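Local coordinates for transcobalamin-1 (Homo sapiens, PDB 4KKI), which binds vitamin B12 with femtomolar affinity, shields it from the acid of the stomach and serves in its transport, at residues Q146-V151 against A189-A194; E246-L251 against L291-G296. One frame throughout, in Å; residues are numbered along the deposited sequence.

Interaction 1 (Q146-V151 against A189-A194); sequences QLSLDV and AMAVLA
Ser148 sits against the turn from Met190 to Ala194, and its atoms divide the work. Its CB rests on Met190, 3.6 Å from Met190 CG, while its OG lies over the backbone of the next residue, 3.3 Å from Ala191 CA. On the following turn Ser148 O meets the methyl of Ala194, with 3.3 Å between that oxygen and Ala194 CB. Small residues at these places let the two helices run close, their axes 8.2 Å apart and nearly parallel at 17°. Met190 leaves its helix with CG anti to the backbone N (chi1 -165°) and bends at chi2 and chi3, bringing SD to 3.7 Å from Leu149 CD2. Val151 adds a looser apolar touch, its CB 4.2 Å from Ala194 CB. Helices 144-156 and 185-203 are neighbours in the alpha6-alpha6 barrel of the N-terminal alpha domain. No hydrogen bond joins the two segments; Ser148 OG turns back along its own helix, chi1 -58°, and bonds to Tyr144 O. Farther out, Phe170 lies against Ser148 and Val151, and Leu149 packs on Ala96 and Leu97 of helix 92-102. Two residues before Ser148, Gln146 NE2 donates to cyanocobalamin, while Gln146 OE1 accepts from Ser91 OG and Gly93 N.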
ATOM      1  N   GLN A 146       2.988   7.110   2.120  1.00 44.14           N
ATOM      2  CA  GLN A 146       2.093   7.795   3.047  1.00 48.13           C
ATOM      3  C   GLN A 146       2.055   9.291   2.762  1.00 42.16           C
ATOM      4  O   GLN A 146       1.002   9.923   2.855  1.00 39.81           O
ATOM      5  CB  GLN A 146       2.506   7.543   4.499  1.00 39.25           C
ATOM      6  CG  GLN A 146       2.419   6.084   4.914  1.00 37.38           C
ATOM      7  CD  GLN A 146       2.424   5.897   6.418  1.00 44.00           C
ATOM      8  OE1 GLN A 146       2.074   6.807   7.170  1.00 49.80           O
ATOM      9  NE2 GLN A 146       2.819   4.711   6.864  1.00 45.66           N
ATOM     10  N   LEU A 147       3.206   9.850   2.407  1.00 38.21           N
ATOM     11  CA  LEU A 147       3.293  11.261   2.056  1.00 45.54           C
ATOM     12  C   LEU A 147       2.380  11.563   0.875  1.00 49.79           C
ATOM     13  O   LEU A 147       1.760  12.626   0.809  1.00 44.20           O
ATOM     14  CB  LEU A 147       4.732  11.640   1.710  1.00 54.45           C
ATOM     15  CG  LEU A 147       5.076  13.124   1.827  1.00 59.07           C
ATOM     16  CD1 LEU A 147       5.123  13.540   3.290  1.00 57.47           C
ATOM     17  CD2 LEU A 147       6.391  13.428   1.138  1.00 59.05           C
ATOM     18  N   SER A 148       2.297  10.614  -0.054  1.00 42.83           N
ATOM     19  CA  SER A 148       1.423  10.749  -1.212  1.00 45.85           C
ATOM     20  C   SER A 148      -0.028  10.609  -0.782  1.00 39.86           C
ATOM     21  O   SER A 148      -0.900  11.334  -1.261  1.00 47.22           O
ATOM     22  CB  SER A 148       1.759   9.693  -2.266  1.00 36.71           C
ATOM     23  OG  SER A 148       3.108   9.795  -2.681  1.00 38.68           O
ATOM     24  N   LEU A 149      -0.280   9.665   0.119  1.00 35.30           N
ATOM     25  CA  LEU A 149      -1.605   9.509   0.707  1.00 35.19           C
ATOM     26  C   LEU A 149      -2.036  10.807   1.387  1.00 32.84           C
ATOM     27  O   LEU A 149      -3.195  11.207   1.296  1.00 35.62           O
ATOM     28  CB  LEU A 149      -1.621   8.354   1.713  1.00 33.87           C
ATOM     29  CG  LEU A 149      -1.718   6.929   1.165  1.00 40.25           C
ATOM     30  CD1 LEU A 149      -1.555   5.906   2.282  1.00 28.79           C
ATOM     31  CD2 LEU A 149      -3.043   6.731   0.453  1.00 34.02           C
ATOM     32  N   ASP A 150      -1.091  11.463   2.056  1.00 33.03           N
ATOM     33  CA  ASP A 150      -1.374  12.714   2.758  1.00 44.05           C
ATOM     34  C   ASP A 150      -1.820  13.813   1.804  1.00 42.37           C
ATOM     35  O   ASP A 150      -2.860  14.440   2.007  1.00 46.68           O
ATOM     36  CB  ASP A 150      -0.148  13.179   3.544  1.00 41.33           C
ATOM     37  CG  ASP A 150       0.247  12.209   4.635  1.00 46.46           C
ATOM     38  OD1 ASP A 150      -0.631  11.462   5.115  1.00 42.51           O
ATOM     39  OD2 ASP A 150       1.439  12.189   5.006  1.00 46.05           O
ATOM     40  N   VAL A 151      -1.022  14.045   0.767  1.00 39.41           N
ATOM     41  CA  VAL A 151      -1.338  15.062  -0.226  1.00 34.96           C
ATOM     42  C   VAL A 151      -2.660  14.748  -0.922  1.00 43.53           C
ATOM     43  O   VAL A 151      -3.480  15.638  -1.142  1.00 44.40           O
ATOM     44  CB  VAL A 151      -0.212  15.197  -1.271  1.00 38.55           C
ATOM     45  CG1 VAL A 151      -0.601  16.191  -2.356  1.00 42.19           C
ATOM     46  CG2 VAL A 151       1.082  15.621  -0.594  1.00 37.89           C
ATOM     47  N   ALA A 189       3.104   5.062  -7.831  1.00 32.46           N
ATOM     48  CA  ALA A 189       1.703   5.055  -8.232  1.00 34.48           C
ATOM     49  C   ALA A 189       0.874   5.981  -7.355  1.00 36.30           C
ATOM     50  O   ALA A 189       0.071   6.771  -7.857  1.00 34.15           O
ATOM     51  CB  ALA A 189       1.138   3.638  -8.194  1.00 32.34           C
ATOM     52  N   MET A 190       1.069   5.890  -6.042  1.00 29.04           N
ATOM     53  CA  MET A 190       0.320   6.734  -5.120  1.00 36.52           C
ATOM     54  C   MET A 190       0.705   8.201  -5.299  1.00 35.52           C
ATOM     55  O   MET A 190      -0.137   9.092  -5.174  1.00 39.27           O
ATOM     56  CB  MET A 190       0.522   6.290  -3.668  1.00 32.32           C
ATOM     57  CG  MET A 190      -0.504   6.885  -2.699  1.00 34.17           C
ATOM     58  SD  MET A 190      -2.208   6.438  -3.115  1.00 38.78           S
ATOM     59  CE  MET A 190      -2.162   4.661  -2.879  1.00 30.97           C
ATOM     60  N   ALA A 191       1.977   8.445  -5.607  1.00 34.78           N
ATOM     61  CA  ALA A 191       2.449   9.799  -5.883  1.00 39.27           C
ATOM     62  C   ALA A 191       1.760  10.362  -7.121  1.00 41.04           C
ATOM     63  O   ALA A 191       1.322  11.511  -7.130  1.00 39.21           O
ATOM     64  CB  ALA A 191       3.961   9.816  -6.057  1.00 39.22           C
ATOM     65  N   VAL A 192       1.660   9.542  -8.163  1.00 36.85           N
ATOM     66  CA  VAL A 192       0.961   9.933  -9.382  1.00 37.61           C
ATOM     67  C   VAL A 192      -0.494  10.302  -9.102  1.00 34.05           C
ATOM     68  O   VAL A 192      -0.998  11.297  -9.624  1.00 37.93           O
ATOM     69  CB  VAL A 192       1.021   8.822 -10.449  1.00 38.58           C
ATOM     70  CG1 VAL A 192      -0.002   9.070 -11.546  1.00 36.18           C
ATOM     71  CG2 VAL A 192       2.424   8.731 -11.030  1.00 29.06           C
ATOM     72  N   LEU A 193      -1.161   9.511  -8.268  1.00 29.54           N
ATOM     73  CA  LEU A 193      -2.554   9.784  -7.923  1.00 34.12           C
ATOM     74  C   LEU A 193      -2.665  11.101  -7.164  1.00 42.83           C
ATOM     75  O   LEU A 193      -3.590  11.883  -7.387  1.00 39.35           O
ATOM     76  CB  LEU A 193      -3.142   8.643  -7.088  1.00 31.69           C
ATOM     77  CG  LEU A 193      -3.346   7.307  -7.805  1.00 39.57           C
ATOM     78  CD1 LEU A 193      -3.723   6.225  -6.811  1.00 41.12           C
ATOM     79  CD2 LEU A 193      -4.412   7.438  -8.882  1.00 33.83           C
ATOM     80  N   ALA A 194      -1.707  11.338  -6.273  1.00 39.78           N
ATOM     81  CA  ALA A 194      -1.678  12.560  -5.478  1.00 39.13           C
ATOM     82  C   ALA A 194      -1.381  13.778  -6.345  1.00 38.83           C
ATOM     83  O   ALA A 194      -2.087  14.784  -6.279  1.00 39.72           O
ATOM     84  CB  ALA A 194      -0.653  12.440  -4.359  1.00 33.18           C
TER

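Interaction 2 (E246-L251 against L291-G296); sequences EAMQAL and LPALMG
A single water bridges Gln249 and Ala293, joining helices 244-252 and 284-294 of the alpha-helical barrel of the N-terminal domain where the segments share no direct hydrogen bond. It accepts from Gln249 NE2 at 2.7 Å and from the backbone N of Ala293 at 3.1 Å. That N-H is available because helix 284-294 is kinked here: the N atoms of Pro292 and Ala293 make no bond to the preceding turn. Gln249 leaves its helix with CG anti to the carbonyl carbon (chi1 -70°) and then runs extended, bringing NE2 obliquely onto the CB-CG part of the proline ring, 3.8 Å from Pro292 CB. OE1, at its other end, accepts from Phe299 N. Beside this bridge, the methyl of Ala293 rests in the corner made by Met248 and Gln249, its CB 3.8 Å from Met248 CB and 4.0 Å from Gln249 CG. Just beyond, the helix ends in a Schellman motif with Gly296 as C-prime: the following N bonds to Pro292 O, and Gly296 N to Ala293 O. With OE1 and NE2 both engaged, the Gln249 amide is fixed in rotation, and the water accepts from a buried backbone N-H that the kink leaves without its helical partner.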
ATOM      1  N   GLU A 246      -2.708  -0.680  -7.789  1.00 31.62           N
ATOM      2  CA  GLU A 246      -2.597   0.764  -7.654  1.00 39.51           C
ATOM      3  C   GLU A 246      -1.779   1.373  -8.791  1.00 40.96           C
ATOM      4  O   GLU A 246      -1.932   2.551  -9.109  1.00 35.73           O
ATOM      5  CB  GLU A 246      -2.050   1.141  -6.275  1.00 29.95           C
ATOM      6  CG  GLU A 246      -2.966   0.682  -5.140  1.00 31.16           C
ATOM      7  CD  GLU A 246      -2.565   1.221  -3.778  1.00 39.98           C
ATOM      8  OE1 GLU A 246      -1.355   1.406  -3.532  1.00 38.90           O
ATOM      9  OE2 GLU A 246      -3.472   1.462  -2.950  1.00 41.60           O
ATOM     10  N   ALA A 247      -0.931   0.565  -9.420  1.00 38.92           N
ATOM     11  CA  ALA A 247      -0.230   1.017 -10.617  1.00 43.63           C
ATOM     12  C   ALA A 247      -1.237   1.259 -11.739  1.00 40.04           C
ATOM     13  O   ALA A 247      -1.129   2.240 -12.476  1.00 33.14           O
ATOM     14  CB  ALA A 247       0.828   0.012 -11.043  1.00 35.66           C
ATOM     15  N   MET A 248      -2.219   0.367 -11.854  1.00 35.37           N
ATOM     16  CA  MET A 248      -3.298   0.527 -12.826  1.00 36.17           C
ATOM     17  C   MET A 248      -4.067   1.829 -12.595  1.00 38.57           C
ATOM     18  O   MET A 248      -4.375   2.546 -13.547  1.00 40.62           O
ATOM     19  CB  MET A 248      -4.260  -0.669 -12.790  1.00 41.23           C
ATOM     20  CG  MET A 248      -3.653  -1.997 -13.238  1.00 29.08           C
ATOM     21  SD  MET A 248      -4.781  -3.399 -13.048  1.00 38.13           S
ATOM     22  CE  MET A 248      -6.064  -2.971 -14.222  1.00 29.63           C
ATOM     23  N   GLN A 249      -4.367   2.131 -11.332  1.00 35.08           N
ATOM     24  CA  GLN A 249      -5.033   3.385 -10.982  1.00 37.12           C
ATOM     25  C   GLN A 249      -4.239   4.578 -11.493  1.00 37.43           C
ATOM     26  O   GLN A 249      -4.792   5.483 -12.119  1.00 39.66           O
ATOM     27  CB  GLN A 249      -5.201   3.522  -9.467  1.00 32.78           C
ATOM     28  CG  GLN A 249      -6.211   2.585  -8.841  1.00 38.39           C
ATOM     29  CD  GLN A 249      -6.517   2.961  -7.404  1.00 40.99           C
ATOM     30  OE1 GLN A 249      -6.631   4.143  -7.073  1.00 31.73           O
ATOM     31  NE2 GLN A 249      -6.638   1.960  -6.540  1.00 32.54           N
ATOM     32  N   ALA A 250      -2.940   4.570 -11.214  1.00 34.19           N
ATOM     33  CA  ALA A 250      -2.052   5.647 -11.640  1.00 38.02           C
ATOM     34  C   ALA A 250      -2.055   5.808 -13.159  1.00 43.41           C
ATOM     35  O   ALA A 250      -2.087   6.926 -13.669  1.00 38.93           O
ATOM     36  CB  ALA A 250      -0.642   5.402 -11.130  1.00 37.43           C
ATOM     37  N   LEU A 251      -2.031   4.687 -13.875  1.00 37.45           N
ATOM     38  CA  LEU A 251      -2.047   4.719 -15.334  1.00 34.89           C
ATOM     39  C   LEU A 251      -3.425   5.094 -15.880  1.00 45.89           C
ATOM     40  O   LEU A 251      -3.530   5.682 -16.959  1.00 41.58           O
ATOM     41  CB  LEU A 251      -1.585   3.378 -15.916  1.00 33.83           C
ATOM     42  CG  LEU A 251      -0.135   2.971 -15.630  1.00 44.80           C
ATOM     43  CD1 LEU A 251       0.181   1.631 -16.271  1.00 48.45           C
ATOM     44  CD2 LEU A 251       0.840   4.039 -16.111  1.00 43.06           C
ATOM     45  N   LEU A 291      -8.693  -4.154  -5.736  1.00 33.38           N
ATOM     46  CA  LEU A 291     -10.096  -4.131  -6.155  1.00 31.51           C
ATOM     47  C   LEU A 291     -10.576  -2.927  -6.991  1.00 28.76           C
ATOM     48  O   LEU A 291     -11.214  -3.127  -8.025  1.00 41.64           O
ATOM     49  CB  LEU A 291     -11.027  -4.356  -4.952  1.00 32.64           C
ATOM     50  CG  LEU A 291     -12.526  -4.338  -5.255  1.00 37.58           C
ATOM     51  CD1 LEU A 291     -12.899  -5.489  -6.182  1.00 25.90           C
ATOM     52  CD2 LEU A 291     -13.349  -4.385  -3.968  1.00 38.10           C
ATOM     53  N   PRO A 292     -10.292  -1.681  -6.548  1.00 34.60           N
ATOM     54  CA  PRO A 292     -10.846  -0.528  -7.277  1.00 37.25           C
ATOM     55  C   PRO A 292     -10.502  -0.500  -8.767  1.00 43.34           C
ATOM     56  O   PRO A 292     -11.391  -0.287  -9.596  1.00 38.83           O
ATOM     57  CB  PRO A 292     -10.208   0.668  -6.569  1.00 34.59           C
ATOM     58  CG  PRO A 292      -9.964   0.185  -5.185  1.00 36.76           C
ATOM     59  CD  PRO A 292      -9.559  -1.253  -5.341  1.00 30.85           C
ATOM     60  N   ALA A 293      -9.234  -0.722  -9.095  1.00 35.88           N
ATOM     61  CA  ALA A 293      -8.781  -0.691 -10.481  1.00 40.77           C
ATOM     62  C   ALA A 293      -9.484  -1.741 -11.334  1.00 34.06           C
ATOM     63  O   ALA A 293      -9.814  -1.488 -12.490  1.00 38.62           O
ATOM     64  CB  ALA A 293      -7.272  -0.867 -10.554  1.00 38.63           C
ATOM     65  N   LEU A 294      -9.727  -2.916 -10.757  1.00 36.11           N
ATOM     66  CA  LEU A 294     -10.377  -4.002 -11.489  1.00 40.39           C
ATOM     67  C   LEU A 294     -11.813  -3.643 -11.863  1.00 44.51           C
ATOM     68  O   LEU A 294     -12.421  -4.277 -12.725  1.00 41.81           O
ATOM     69  CB  LEU A 294     -10.355  -5.291 -10.669  1.00 37.20           C
ATOM     70  CG  LEU A 294      -8.978  -5.739 -10.176  1.00 41.43           C
ATOM     71  CD1 LEU A 294      -9.094  -7.006  -9.346  1.00 35.41           C
ATOM     72  CD2 LEU A 294      -8.028  -5.942 -11.344  1.00 46.05           C
ATOM     73  N   MET A 295     -12.345  -2.621 -11.201  1.00 41.86           N
ATOM     74  CA  MET A 295     -13.699  -2.159 -11.455  1.00 40.74           C
ATOM     75  C   MET A 295     -13.655  -0.816 -12.166  1.00 37.88           C
ATOM     76  O   MET A 295     -14.669  -0.129 -12.278  1.00 40.99           O
ATOM     77  CB  MET A 295     -14.463  -2.015 -10.141  1.00 42.08           C
ATOM     78  CG  MET A 295     -15.906  -2.444 -10.226  1.00 68.92           C
ATOM     79  SD  MET A 295     -16.060  -4.214  -9.960  1.00 84.26           S
ATOM     80  CE  MET A 295     -15.646  -4.303  -8.221  1.00 50.39           C
ATOM     81  N   GLY A 296     -12.468  -0.443 -12.633  1.00 37.04           N
ATOM     82  CA  GLY A 296     -12.292   0.785 -13.389  1.00 33.85           C
ATOM     83  C   GLY A 296     -12.342   2.029 -12.524  1.00 43.73           C
ATOM     84  O   GLY A 296     -12.685   3.113 -12.995  1.00 41.99           O
TER
HETATM   85  O   HOH W   1      -6.681  -0.558  -7.393  1.00 30.71           O

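The two contacts, centres 14 Å apart, are joined through helices 185-203 and 244-252, which pack directly on each other. Ala189 CB lies 3.4 Å from Glu246 O, Met190 CE approaches Glu246 OE1 to 3.4 Å, and Leu193 CD1 comes within 3.6 Å of Gln249 OE1. Helix 185-203 thus faces 146-151 on one flank and 246-251 on another, so the four segments form a continuous row within the alpha domain. Interaction 1 is closer to cyanocobalamin: the Leu149 side chain is about 4 Å from it, against about 10 Å for Gln249. Glu246 OE1 also bonds to the hydroxyl of Tyr145, a cobalamin-binding residue immediately preceding 146-151.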